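Local coordinates for protein probable dipeptidase (Pseudomonas aeruginosa, PDB 3B40) that is probably a metal-dependent dipeptidase of the membrane dipeptidase family (peptidase family M19), a group built on a TIM barrel, at residues S27-P32 / D359-G364; G69-W74 / P179-S184; S136-Y141 / F163-N168; D170-S175 / S212-K217. The protein carries 11 engineered substitutions. One frame throughout, in Å; residues are numbered along the deposited sequence.

Contact 1 (S27-P32 / D359-G364); sequences SRITVP and DFNDGG. Engineered in segment 27-32: Val-31 (natural residue Ile).
Arg-28 meets the loop 359-364 twice, through its carbonyl and through its guanidinium. Its carbonyl O receives a weak, bent bond from Asp-359 N. Its side chain leaves with CG anti to the backbone N (chi1 176°) and bends at chi2, bringing Arg-28 NE within 3.5 Å of Asp-359 OD1 in a salt bridge, the guanidinium and carboxylate planes 53° apart. Arg-28 NH2 has a long bridge to Asp-362 OD2 (3.9 Å), an oxygen also bonded by Tyr-165 OH. Of two waters bonded at the guanidinium edge, one gives to Asp-359 OD1, and both reach Asp-362 OD2 only weakly; a third, over one face, joins Thr-30 OG1 to Asp-359 OD1 and Phe-360 O. Next, Ile-29 runs alongside Phe-360, CG2 lying 4.0 Å from Phe-360 CB. Thr-30 N gives Phe-360 O a nearly straight bond (3.0 Å, 173°), and Thr-30 O takes the in-plane N-H of Asn-361 ND2. Here the chain after the first barrel strand, 25-29, lies against the type II turn 359-362 that follows the last, 354-357; Arg-28 also touches Ser-357. Two carboxylates and two in-plane waters thus hold the guanidinium's rotation.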
loop_
_atom_site.group_PDB
_atom_site.type_symbol
_atom_site.label_atom_id
_atom_site.label_comp_id
_atom_site.label_asym_id
_atom_site.label_seq_id
_atom_site.Cartn_x
_atom_site.Cartn_y
_atom_site.Cartn_z
ATOM N N SER A 27 5.362 0.961 5.180
ATOM C CA SER A 27 4.809 -0.345 4.860
ATOM C C SER A 27 4.373 -0.490 3.422
ATOM O O SER A 27 3.803 -1.517 3.060
ATOM C CB SER A 27 3.649 -0.715 5.821
ATOM O OG SER A 27 2.682 0.319 5.840
ATOM N N ARG A 28 4.608 0.526 2.585
ATOM C CA ARG A 28 4.173 0.426 1.185
ATOM C C ARG A 28 4.913 1.348 0.198
ATOM O O ARG A 28 4.586 2.520 0.045
ATOM C CB ARG A 28 2.643 0.582 1.082
ATOM C CG ARG A 28 2.102 0.587 -0.337
ATOM C CD ARG A 28 1.984 -0.820 -0.877
ATOM N NE ARG A 28 1.346 -0.795 -2.199
ATOM C CZ ARG A 28 1.829 -1.411 -3.278
ATOM N NH1 ARG A 28 2.970 -2.123 -3.206
ATOM N NH2 ARG A 28 1.163 -1.300 -4.421
ATOM N N ILE A 29 5.933 0.789 -0.433
ATOM C CA ILE A 29 6.627 1.386 -1.561
ATOM C C ILE A 29 6.709 0.364 -2.695
ATOM O O ILE A 29 6.990 -0.824 -2.487
ATOM C CB ILE A 29 8.058 1.907 -1.188
ATOM C CG1 ILE A 29 7.970 2.863 0.001
ATOM C CG2 ILE A 29 8.776 2.567 -2.439
ATOM C CD1 ILE A 29 9.315 3.393 0.513
ATOM N N THR A 30 6.392 0.832 -3.890
ATOM C CA THR A 30 6.388 -0.034 -5.051
ATOM C C THR A 30 7.781 -0.103 -5.611
ATOM O O THR A 30 8.515 0.902 -5.609
ATOM C CB THR A 30 5.398 0.486 -6.124
ATOM O OG1 THR A 30 4.083 0.282 -5.647
ATOM C CG2 THR A 30 5.559 -0.229 -7.476
ATOM N N VAL A 31 8.150 -1.292 -6.074
ATOM C CA VAL A 31 9.398 -1.500 -6.842
ATOM C C VAL A 31 9.087 -1.335 -8.351
ATOM O O VAL A 31 8.329 -2.143 -8.920
ATOM C CB VAL A 31 9.972 -2.938 -6.593
ATOM C CG1 VAL A 31 11.346 -3.136 -7.299
ATOM C CG2 VAL A 31 10.051 -3.270 -5.106
ATOM N N PRO A 32 9.669 -0.289 -9.004
ATOM C CA PRO A 32 9.560 -0.073 -10.457
ATOM C C PRO A 32 10.269 -1.211 -11.174
ATOM O O PRO A 32 11.348 -1.646 -10.737
ATOM C CB PRO A 32 10.326 1.253 -10.678
ATOM C CG PRO A 32 10.341 1.917 -9.307
ATOM C CD PRO A 32 10.507 0.745 -8.373
ATOM N N ASP A 359 2.660 4.817 -0.214
ATOM C CA ASP A 359 2.262 4.374 -1.566
ATOM C C ASP A 359 3.207 5.008 -2.593
ATOM O O ASP A 359 2.837 5.204 -3.745
ATOM C CB ASP A 359 0.810 4.704 -1.888
ATOM C CG ASP A 359 0.051 3.514 -2.539
ATOM O OD1 ASP A 359 0.680 2.528 -3.018
ATOM O OD2 ASP A 359 -1.203 3.587 -2.582
ATOM N N PHE A 360 4.442 5.268 -2.167
ATOM C CA PHE A 360 5.437 5.819 -3.076
ATOM C C PHE A 360 5.569 4.904 -4.298
ATOM O O PHE A 360 5.433 3.689 -4.189
ATOM C CB PHE A 360 6.802 6.050 -2.381
ATOM C CG PHE A 360 6.888 7.336 -1.532
ATOM C CD1 PHE A 360 6.185 8.495 -1.882
ATOM C CD2 PHE A 360 7.673 7.358 -0.379
ATOM C CE1 PHE A 360 6.258 9.644 -1.105
ATOM C CE2 PHE A 360 7.764 8.501 0.401
ATOM C CZ PHE A 360 7.039 9.647 0.051
ATOM N N ASN A 361 5.873 5.502 -5.450
ATOM C CA ASN A 361 6.013 4.796 -6.748
ATOM C C ASN A 361 4.727 4.134 -7.272
ATOM O O ASN A 361 4.769 3.450 -8.280
ATOM C CB ASN A 361 7.194 3.787 -6.783
ATOM C CG ASN A 361 8.566 4.449 -6.645
ATOM O OD1 ASN A 361 8.798 5.608 -7.066
ATOM N ND2 ASN A 361 9.489 3.716 -6.050
ATOM N N ASP A 362 3.589 4.337 -6.604
ATOM C CA ASP A 362 2.314 3.987 -7.215
ATOM C C ASP A 362 1.320 5.128 -6.995
ATOM O O ASP A 362 0.147 4.885 -6.800
ATOM C CB ASP A 362 1.788 2.614 -6.730
ATOM C CG ASP A 362 0.683 2.020 -7.652
ATOM O OD1 ASP A 362 0.623 2.339 -8.857
ATOM O OD2 ASP A 362 -0.146 1.217 -7.158
ATOM N N GLY A 363 1.810 6.382 -6.998
ATOM C CA GLY A 363 0.933 7.564 -6.914
ATOM C C GLY A 363 0.855 8.292 -5.575
ATOM O O GLY A 363 0.230 9.351 -5.485
ATOM N N GLY A 364 1.484 7.730 -4.539
ATOM C CA GLY A 364 1.438 8.299 -3.214
ATOM C C GLY A 364 2.445 9.423 -3.004
ATOM O O GLY A 364 3.298 9.693 -3.856
HETATM O O HOH W 1 -1.190 0.482 -4.048
HETATM O O HOH W 2 1.337 -1.646 -7.351
HETATM O O HOH W 3 3.244 1.815 -3.626
#

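Contact 2 (G69-W74 / P179-S184); sequences GWPEMW and PFFNDS. Engineered in segment 179-184: Ser-184 (natural residue Thr).
The Phe-181 side chain crosses those of Trp-70, Pro-71 and Met-73 at about a right angle, and the packing joins two long loops of the TIM barrel: the one after strand 62-68 and the one after strand 160-162. No hydrogen bond crosses between them. The far end of the Phe-181 ring does the touching. CZ lies 3.7 Å from Pro-71 CG, while the outer indole atom Trp-70 CZ3 stands farther off, 4.1 Å from Phe-181 CZ. Pro-71 is the centre of an inverse gamma turn, and its carbonyl O also meets the phenylalanine, 3.6 Å from Phe-181 CZ. Met-73 serves both aromatic residues of the 3-10 segment 179-181. Its CG sits between the backbone N and the carbonyl carbon (chi1 69°), and further bends at chi2 and chi3 fold the chain back, carrying the methyl CE to 3.7 Å from Phe-181 CE1. Nearer the backbone, Met-73 CB meets Phe-180 CE2 at 3.5 Å, the two side chains being inclined to each other; Phe-180 in turn stacks on Phe-316 of helix 313-328. Glu-72 holds its own loop in shape: OE2 accepts from Trp-74 N through its anti lone pair, and Trp-70 NE1 gives OE1 a bond of 2.9 Å that arrives from above the carboxylate plane.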
loop_
_atom_site.group_PDB
_atom_site.type_symbol
_atom_site.label_atom_id
_atom_site.label_comp_id
_atom_site.label_asym_id
_atom_site.label_seq_id
_atom_site.Cartn_x
_atom_site.Cartn_y
_atom_site.Cartn_z
ATOM N N GLY A 69 2.473 -8.635 -9.086
ATOM C CA GLY A 69 2.088 -8.722 -10.491
ATOM C C GLY A 69 0.580 -8.518 -10.593
ATOM O O GLY A 69 -0.144 -8.722 -9.614
ATOM N N TRP A 70 0.111 -8.104 -11.770
ATOM C CA TRP A 70 -1.321 -7.968 -12.042
ATOM C C TRP A 70 -1.576 -8.002 -13.553
ATOM O O TRP A 70 -0.607 -8.073 -14.318
ATOM C CB TRP A 70 -1.846 -6.673 -11.392
ATOM C CG TRP A 70 -1.635 -5.459 -12.195
ATOM C CD1 TRP A 70 -0.493 -5.081 -12.845
ATOM C CD2 TRP A 70 -2.594 -4.438 -12.428
ATOM N NE1 TRP A 70 -0.686 -3.867 -13.471
ATOM C CE2 TRP A 70 -1.974 -3.456 -13.233
ATOM C CE3 TRP A 70 -3.931 -4.245 -12.019
ATOM C CZ2 TRP A 70 -2.654 -2.295 -13.659
ATOM C CZ3 TRP A 70 -4.605 -3.094 -12.448
ATOM C CH2 TRP A 70 -3.957 -2.130 -13.243
ATOM N N PRO A 71 -2.868 -7.978 -13.994
ATOM C CA PRO A 71 -3.191 -8.068 -15.432
ATOM C C PRO A 71 -2.998 -6.727 -16.149
ATOM O O PRO A 71 -3.973 -6.109 -16.605
ATOM C CB PRO A 71 -4.680 -8.492 -15.451
ATOM C CG PRO A 71 -5.081 -8.708 -13.967
ATOM C CD PRO A 71 -4.091 -7.887 -13.177
ATOM N N GLU A 72 -1.742 -6.292 -16.200
ATOM C CA GLU A 72 -1.294 -5.082 -16.879
ATOM C C GLU A 72 -1.909 -4.904 -18.268
ATOM O O GLU A 72 -1.804 -5.788 -19.120
ATOM C CB GLU A 72 0.250 -5.079 -16.966
ATOM C CG GLU A 72 0.851 -3.786 -17.523
ATOM C CD GLU A 72 0.453 -2.559 -16.715
ATOM O OE1 GLU A 72 0.874 -2.474 -15.539
ATOM O OE2 GLU A 72 -0.267 -1.672 -17.251
ATOM N N MET A 73 -2.560 -3.761 -18.476
ATOM C CA MET A 73 -3.165 -3.433 -19.773
ATOM C C MET A 73 -2.350 -2.421 -20.585
ATOM O O MET A 73 -2.539 -2.306 -21.799
ATOM C CB MET A 73 -4.614 -2.930 -19.604
ATOM C CG MET A 73 -4.791 -1.552 -18.946
ATOM S SD MET A 73 -4.504 -1.472 -17.147
ATOM C CE MET A 73 -5.843 -2.523 -16.576
ATOM N N TRP A 74 -1.445 -1.700 -19.915
ATOM C CA TRP A 74 -0.772 -0.536 -20.500
ATOM C C TRP A 74 0.637 -0.808 -21.013
ATOM O O TRP A 74 0.901 -1.876 -21.559
ATOM C CB TRP A 74 -0.750 0.607 -19.491
ATOM C CG TRP A 74 -2.108 1.224 -19.280
ATOM C CD1 TRP A 74 -2.841 1.220 -18.125
ATOM C CD2 TRP A 74 -2.885 1.946 -20.250
ATOM N NE1 TRP A 74 -4.029 1.892 -18.316
ATOM C CE2 TRP A 74 -4.080 2.353 -19.607
ATOM C CE3 TRP A 74 -2.685 2.296 -21.595
ATOM C CZ2 TRP A 74 -5.080 3.080 -20.271
ATOM C CZ3 TRP A 74 -3.675 3.019 -22.251
ATOM C CH2 TRP A 74 -4.857 3.405 -21.588
ATOM N N PRO A 179 -14.266 -2.744 -14.312
ATOM C CA PRO A 179 -15.141 -3.101 -15.424
ATOM C C PRO A 179 -14.358 -3.499 -16.682
ATOM O O PRO A 179 -14.843 -4.292 -17.476
ATOM C CB PRO A 179 -15.957 -1.838 -15.651
ATOM C CG PRO A 179 -15.125 -0.733 -15.141
ATOM C CD PRO A 179 -14.370 -1.316 -13.961
ATOM N N PHE A 180 -13.140 -2.987 -16.832
ATOM C CA PHE A 180 -12.218 -3.469 -17.880
ATOM C C PHE A 180 -11.864 -4.977 -17.787
ATOM O O PHE A 180 -11.551 -5.609 -18.811
ATOM C CB PHE A 180 -10.944 -2.621 -17.869
ATOM C CG PHE A 180 -10.098 -2.780 -19.106
ATOM C CD1 PHE A 180 -10.548 -2.303 -20.342
ATOM C CD2 PHE A 180 -8.844 -3.369 -19.026
ATOM C CE1 PHE A 180 -9.759 -2.444 -21.521
ATOM C CE2 PHE A 180 -8.045 -3.520 -20.191
ATOM C CZ PHE A 180 -8.501 -3.046 -21.430
ATOM N N PHE A 181 -11.903 -5.547 -16.576
ATOM C CA PHE A 181 -11.670 -6.999 -16.355
ATOM C C PHE A 181 -12.991 -7.804 -16.346
ATOM O O PHE A 181 -13.013 -8.993 -16.002
ATOM C CB PHE A 181 -10.973 -7.223 -15.003
ATOM C CG PHE A 181 -9.577 -6.635 -14.906
ATOM C CD1 PHE A 181 -8.877 -6.244 -16.053
ATOM C CD2 PHE A 181 -8.941 -6.533 -13.650
ATOM C CE1 PHE A 181 -7.572 -5.705 -15.941
ATOM C CE2 PHE A 181 -7.654 -6.006 -13.526
ATOM C CZ PHE A 181 -6.964 -5.590 -14.678
ATOM N N ASN A 182 -14.080 -7.115 -16.663
ATOM C CA ASN A 182 -15.464 -7.627 -16.594
ATOM C C ASN A 182 -15.847 -8.030 -15.156
ATOM O O ASN A 182 -16.625 -8.944 -14.940
ATOM C CB ASN A 182 -15.692 -8.764 -17.625
ATOM C CG ASN A 182 -17.166 -9.138 -17.774
ATOM O OD1 ASN A 182 -18.035 -8.272 -17.704
ATOM N ND2 ASN A 182 -17.451 -10.440 -17.958
ATOM N N ASP A 183 -15.301 -7.322 -14.168
ATOM C CA ASP A 183 -15.537 -7.649 -12.744
ATOM C C ASP A 183 -16.972 -7.343 -12.325
ATOM O O ASP A 183 -17.562 -6.354 -12.789
ATOM C CB ASP A 183 -14.600 -6.836 -11.839
ATOM C CG ASP A 183 -13.184 -7.378 -11.796
ATOM O OD1 ASP A 183 -12.912 -8.454 -12.368
ATOM O OD2 ASP A 183 -12.328 -6.738 -11.142
ATOM N N SER A 184 -17.530 -8.167 -11.439
ATOM C CA SER A 184 -18.754 -7.804 -10.723
ATOM C C SER A 184 -18.431 -7.552 -9.254
ATOM O O SER A 184 -17.639 -8.303 -8.663
ATOM C CB SER A 184 -19.818 -8.923 -10.846
ATOM O OG SER A 184 -20.427 -8.870 -12.130
#

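Contact 3 (S136-Y141 / F163-N168); sequences SMLNAY and FSYVGN. Engineered in segment 163-168: Ser-164 (natural residue Asn).
Phe-163 O and Ala-140 N form the one direct hydrogen bond of this contact, at 2.9 Å, on its close-packed side. The N-H comes from above the carbonyl plane, 49° out of it, and the same oxygen has Asn-139 CA 3.5 Å away in a CA-H...O contact. Backbones are close here, with the CA atoms of Asn-139 and Ser-164, an engineered residue, separated by 4.4 Å. Leu-138 fills in beside them: with CG anti to the backbone N (chi1 -177°), its CD1 presses on Ser-164 O at 3.1 Å, and CD2 rests 3.9 Å from Tyr-165 CD1, the two side chains crossing at about a right angle. These segments continue neighbouring parallel strands of the TIM barrel, 131-138 and 160-162, into the loops that follow them. On the side of the Asn-139 amide, by contrast, the polar links to segment 163-168 go through water. The amide crosses Tyr-165 at a slant, its plane turned 42° from the ring. One water receives from Asn-139 ND2 and gives to Val-166 O; the other accepts from Tyr-165 N and lies close to Gly-167 O, with Asn-139 OD1 2.8 Å from it. Asn-139 ND2 also donates to Gly-69 O.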
loop_
_atom_site.group_PDB
_atom_site.type_symbol
_atom_site.label_atom_id
_atom_site.label_comp_id
_atom_site.label_asym_id
_atom_site.label_seq_id
_atom_site.Cartn_x
_atom_site.Cartn_y
_atom_site.Cartn_z
ATOM N N SER A 136 7.508 -8.017 0.785
ATOM C CA SER A 136 6.066 -8.278 0.900
ATOM C C SER A 136 5.602 -8.810 -0.449
ATOM O O SER A 136 6.417 -8.977 -1.353
ATOM C CB SER A 136 5.311 -7.017 1.322
ATOM O OG SER A 136 5.623 -5.920 0.466
ATOM N N MET A 137 4.315 -9.115 -0.559
ATOM C CA MET A 137 3.720 -9.618 -1.785
ATOM C C MET A 137 2.319 -9.040 -1.762
ATOM O O MET A 137 1.669 -9.047 -0.710
ATOM C CB MET A 137 3.698 -11.168 -1.763
ATOM C CG MET A 137 3.136 -11.838 -3.009
ATOM S SD MET A 137 3.725 -13.520 -3.379
ATOM C CE MET A 137 2.825 -14.434 -2.191
ATOM N N LEU A 138 1.859 -8.501 -2.886
ATOM C CA LEU A 138 0.508 -7.981 -2.952
ATOM C C LEU A 138 -0.118 -8.515 -4.219
ATOM O O LEU A 138 0.498 -8.442 -5.284
ATOM C CB LEU A 138 0.493 -6.434 -2.898
ATOM C CG LEU A 138 -0.842 -5.671 -2.880
ATOM C CD1 LEU A 138 -1.586 -5.874 -1.569
ATOM C CD2 LEU A 138 -0.591 -4.167 -3.077
ATOM N N ASN A 139 -1.310 -9.095 -4.068
ATOM C CA ASN A 139 -2.168 -9.591 -5.169
ATOM C C ASN A 139 -2.058 -11.108 -5.404
ATOM O O ASN A 139 -0.998 -11.614 -5.812
ATOM C CB ASN A 139 -1.881 -8.855 -6.467
ATOM C CG ASN A 139 -3.013 -8.974 -7.480
ATOM O OD1 ASN A 139 -4.122 -9.423 -7.164
ATOM N ND2 ASN A 139 -2.747 -8.513 -8.689
ATOM N N ALA A 140 -3.147 -11.834 -5.154
ATOM C CA ALA A 140 -3.157 -13.292 -5.381
ATOM C C ALA A 140 -3.291 -13.683 -6.864
ATOM O O ALA A 140 -3.100 -14.848 -7.211
ATOM C CB ALA A 140 -4.276 -13.938 -4.571
ATOM N N TYR A 141 -3.633 -12.717 -7.727
ATOM C CA TYR A 141 -3.797 -12.971 -9.166
ATOM C C TYR A 141 -2.667 -13.814 -9.819
ATOM O O TYR A 141 -2.953 -14.819 -10.465
ATOM C CB TYR A 141 -4.053 -11.664 -9.925
ATOM C CG TYR A 141 -4.107 -11.841 -11.431
ATOM C CD1 TYR A 141 -5.283 -12.297 -12.059
ATOM C CD2 TYR A 141 -2.987 -11.555 -12.238
ATOM C CE1 TYR A 141 -5.344 -12.469 -13.442
ATOM C CE2 TYR A 141 -3.046 -11.737 -13.635
ATOM C CZ TYR A 141 -4.225 -12.186 -14.217
ATOM O OH TYR A 141 -4.292 -12.356 -15.580
ATOM N N PHE A 163 -3.954 -10.124 -0.254
ATOM C CA PHE A 163 -4.699 -10.835 -1.286
ATOM C C PHE A 163 -5.026 -10.005 -2.498
ATOM O O PHE A 163 -5.192 -10.548 -3.606
ATOM C CB PHE A 163 -6.042 -11.258 -0.708
ATOM C CG PHE A 163 -5.966 -12.439 0.219
ATOM C CD1 PHE A 163 -6.443 -13.659 -0.198
ATOM C CD2 PHE A 163 -5.468 -12.307 1.531
ATOM C CE1 PHE A 163 -6.405 -14.774 0.658
ATOM C CE2 PHE A 163 -5.408 -13.408 2.372
ATOM C CZ PHE A 163 -5.901 -14.641 1.944
ATOM N N SER A 164 -5.204 -8.701 -2.299
ATOM C CA SER A 164 -5.843 -7.905 -3.338
ATOM C C SER A 164 -5.033 -6.769 -3.851
ATOM O O SER A 164 -4.155 -6.268 -3.170
ATOM C CB SER A 164 -7.182 -7.340 -2.855
ATOM O OG SER A 164 -8.072 -8.369 -2.483
ATOM N N TYR A 165 -5.337 -6.394 -5.086
ATOM C CA TYR A 165 -5.047 -5.085 -5.627
ATOM C C TYR A 165 -6.367 -4.568 -6.241
ATOM O O TYR A 165 -7.467 -4.975 -5.817
ATOM C CB TYR A 165 -3.898 -5.184 -6.645
ATOM C CG TYR A 165 -3.311 -3.873 -7.116
ATOM C CD1 TYR A 165 -2.628 -3.008 -6.235
ATOM C CD2 TYR A 165 -3.416 -3.502 -8.455
ATOM C CE1 TYR A 165 -2.068 -1.775 -6.701
ATOM C CE2 TYR A 165 -2.900 -2.292 -8.912
ATOM C CZ TYR A 165 -2.213 -1.437 -8.038
ATOM O OH TYR A 165 -1.684 -0.263 -8.536
ATOM N N VAL A 166 -6.269 -3.643 -7.181
ATOM C CA VAL A 166 -7.379 -3.308 -8.098
ATOM C C VAL A 166 -7.746 -4.562 -8.930
ATOM O O VAL A 166 -6.857 -5.290 -9.393
ATOM C CB VAL A 166 -6.965 -2.112 -9.016
ATOM C CG1 VAL A 166 -8.057 -1.784 -10.004
ATOM C CG2 VAL A 166 -6.685 -0.862 -8.182
ATOM N N GLY A 167 -9.042 -4.838 -9.094
ATOM C CA GLY A 167 -9.494 -6.005 -9.849
ATOM C C GLY A 167 -9.791 -7.170 -8.913
ATOM O O GLY A 167 -9.053 -7.406 -7.967
ATOM N N ASN A 168 -10.897 -7.870 -9.136
ATOM C CA ASN A 168 -11.183 -9.085 -8.375
ATOM C C ASN A 168 -10.161 -10.131 -8.751
ATOM O O ASN A 168 -9.590 -10.075 -9.840
ATOM C CB ASN A 168 -12.576 -9.637 -8.711
ATOM C CG ASN A 168 -13.717 -8.769 -8.181
ATOM O OD1 ASN A 168 -13.560 -8.032 -7.211
ATOM N ND2 ASN A 168 -14.898 -8.892 -8.797
HETATM O O HOH W 4 -5.496 -7.567 -10.129
HETATM O O HOH W 5 -6.683 -8.380 -7.105
#

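Contact 4 (D170-S175 / S212-K217); sequences DWADSS and SQMSTK. Engineered in segment 170-175: Ala-172 (natural residue Ser).
Ser-174 pairs with Met-214 in a single beta bridge made by the backbones of their neighbours. Ser-215 N gives to Asp-173 O at 2.9 Å, and Ser-175 N gives to Gln-213 O at 3.0 Å; the two bonds are nearly straight at hydrogen, 171° and 176°. Apolar contact is slight: Ala-172, an engineered residue, has its CB 4.1 Å from Met-214 CE, at the tip of a methionine chain bent at chi3. Separately, Ser-215 packs on Asp-173, its OG 3.6 Å from Asp-173 CB. Waters supply the remaining links. One gives to Asp-173 OD2 and accepts from Ser-215 OG, although the same carboxylate is also held by the backbone N atoms of Leu-188 and Gly-190. Another accepts from Ser-175 OG and gives to Gln-213 OE1, which takes a further bond from Arg-176, and to Ser-174 OG, itself also hydrogen-bonded to Tyr-165 O. A third lies between Ser-175 OG and Met-214 O, 2.8 Å from the former. Ser-215 OG is placed between the backbone N and the carbonyl carbon (chi1 81°) and caps a backbone N just beyond the segment. The bridge thus fastens one barrel loop to the N-cap of helix 216-225, at the beta-to-alpha connection after strand 208-210.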
loop_
_atom_site.group_PDB
_atom_site.type_symbol
_atom_site.label_atom_id
_atom_site.label_comp_id
_atom_site.label_asym_id
_atom_site.label_seq_id
_atom_site.Cartn_x
_atom_site.Cartn_y
_atom_site.Cartn_z
ATOM N N ASP A 170 -9.308 -14.709 -8.000
ATOM C CA ASP A 170 -9.971 -15.977 -7.629
ATOM C C ASP A 170 -9.888 -16.358 -6.153
ATOM O O ASP A 170 -10.522 -17.307 -5.729
ATOM C CB ASP A 170 -9.457 -17.135 -8.486
ATOM C CG ASP A 170 -9.803 -16.953 -9.957
ATOM O OD1 ASP A 170 -10.815 -16.299 -10.281
ATOM O OD2 ASP A 170 -9.060 -17.448 -10.788
ATOM N N TRP A 171 -9.109 -15.615 -5.385
ATOM C CA TRP A 171 -8.971 -15.813 -3.925
ATOM C C TRP A 171 -9.811 -14.832 -3.094
ATOM O O TRP A 171 -10.310 -15.177 -2.026
ATOM C CB TRP A 171 -7.497 -15.640 -3.542
ATOM C CG TRP A 171 -6.596 -16.771 -3.966
ATOM C CD1 TRP A 171 -6.808 -17.658 -4.997
ATOM C CD2 TRP A 171 -5.357 -17.171 -3.347
ATOM N NE1 TRP A 171 -5.752 -18.557 -5.075
ATOM C CE2 TRP A 171 -4.850 -18.275 -4.080
ATOM C CE3 TRP A 171 -4.614 -16.683 -2.270
ATOM C CZ2 TRP A 171 -3.636 -18.909 -3.752
ATOM C CZ3 TRP A 171 -3.407 -17.308 -1.947
ATOM C CH2 TRP A 171 -2.934 -18.410 -2.684
ATOM N N ALA A 172 -9.928 -13.596 -3.573
ATOM C CA ALA A 172 -10.581 -12.539 -2.806
ATOM C C ALA A 172 -11.185 -11.504 -3.744
ATOM O O ALA A 172 -10.570 -11.167 -4.773
ATOM C CB ALA A 172 -9.539 -11.860 -1.914
ATOM N N ASP A 173 -12.348 -10.971 -3.369
ATOM C CA ASP A 173 -12.936 -9.788 -4.047
ATOM C C ASP A 173 -12.163 -8.509 -3.698
ATOM O O ASP A 173 -11.713 -8.330 -2.565
ATOM C CB ASP A 173 -14.400 -9.556 -3.658
ATOM C CG ASP A 173 -15.331 -10.725 -4.031
ATOM O OD1 ASP A 173 -15.046 -11.487 -4.987
ATOM O OD2 ASP A 173 -16.371 -10.876 -3.344
ATOM N N SER A 174 -12.092 -7.588 -4.650
ATOM C CA SER A 174 -11.404 -6.341 -4.407
ATOM C C SER A 174 -12.413 -5.269 -3.960
ATOM O O SER A 174 -13.600 -5.371 -4.246
ATOM C CB SER A 174 -10.650 -5.910 -5.666
ATOM O OG SER A 174 -10.125 -4.591 -5.532
ATOM N N SER A 175 -11.941 -4.247 -3.263
ATOM C CA SER A 175 -12.778 -3.077 -3.004
ATOM C C SER A 175 -12.967 -2.254 -4.292
ATOM O O SER A 175 -13.849 -1.391 -4.376
ATOM C CB SER A 175 -12.168 -2.228 -1.890
ATOM O OG SER A 175 -10.887 -1.672 -2.247
ATOM N N SER A 212 -5.323 -4.324 3.087
ATOM C CA SER A 212 -5.500 -3.139 2.225
ATOM C C SER A 212 -5.837 -3.631 0.812
ATOM O O SER A 212 -5.214 -4.582 0.363
ATOM C CB SER A 212 -4.235 -2.269 2.199
ATOM O OG SER A 212 -4.115 -1.527 3.406
ATOM N N GLN A 213 -6.840 -3.005 0.166
ATOM C CA GLN A 213 -7.283 -3.290 -1.224
ATOM C C GLN A 213 -8.426 -4.333 -1.330
ATOM O O GLN A 213 -9.121 -4.408 -2.345
ATOM C CB GLN A 213 -6.117 -3.686 -2.149
ATOM C CG GLN A 213 -4.875 -2.708 -2.231
ATOM C CD GLN A 213 -4.860 -1.763 -3.408
ATOM O OE1 GLN A 213 -5.766 -1.773 -4.246
ATOM N NE2 GLN A 213 -3.789 -0.917 -3.497
ATOM N N MET A 214 -8.578 -5.155 -0.291
ATOM C CA MET A 214 -9.579 -6.215 -0.221
ATOM C C MET A 214 -10.975 -5.617 -0.002
ATOM O O MET A 214 -11.112 -4.628 0.698
ATOM C CB MET A 214 -9.244 -7.139 0.971
ATOM C CG MET A 214 -7.983 -8.035 0.740
ATOM S SD MET A 214 -7.545 -9.200 2.081
ATOM C CE MET A 214 -8.711 -10.521 1.851
ATOM N N SER A 215 -12.012 -6.239 -0.568
ATOM C CA SER A 215 -13.400 -5.851 -0.307
ATOM C C SER A 215 -13.717 -5.951 1.205
ATOM O O SER A 215 -12.980 -6.611 1.983
ATOM C CB SER A 215 -14.358 -6.735 -1.126
ATOM O OG SER A 215 -14.556 -7.962 -0.470
ATOM N N THR A 216 -14.786 -5.290 1.624
ATOM C CA THR A 216 -15.221 -5.327 3.025
ATOM C C THR A 216 -15.575 -6.714 3.522
ATOM O O THR A 216 -15.161 -7.098 4.619
ATOM C CB THR A 216 -16.377 -4.355 3.284
ATOM O OG1 THR A 216 -15.866 -3.023 3.100
ATOM C CG2 THR A 216 -16.908 -4.492 4.749
ATOM N N LYS A 217 -16.315 -7.467 2.719
ATOM C CA LYS A 217 -16.646 -8.844 3.089
ATOM C C LYS A 217 -15.439 -9.756 3.209
ATOM O O LYS A 217 -15.434 -10.654 4.053
ATOM C CB LYS A 217 -17.636 -9.455 2.100
ATOM C CG LYS A 217 -19.055 -8.930 2.283
ATOM C CD LYS A 217 -19.919 -9.342 1.075
ATOM C CE LYS A 217 -21.251 -8.577 1.069
ATOM N NZ LYS A 217 -22.004 -8.789 2.348
HETATM O O HOH W 6 -16.763 -9.050 -1.350
HETATM O O HOH W 7 -8.600 -1.983 -4.363
HETATM O O HOH W 8 -9.847 -2.042 0.351
#

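From the N terminus, strand 25-29 opens contact 1, which closes only at 359-364, after the last barrel strand; its 326 intervening residues enclose the other three contacts. Contact 2 begins after strand 62-68 and closes at 179-184, spanning contact 3, a shorter closure between the ends of strands 131-138 and 160-162. Contact 4 starts at 170-175, before contact 2 has closed, and ends at 212-217, so these two cross, whereas contacts 3 and 4 follow in series. Tyr-165 joins contact 3 to contact 1, Asn-139 joins it to contact 2, and Ser-174 joins it to contact 4. Together they tie the loops at the C-terminal ends of the barrel strands to one another.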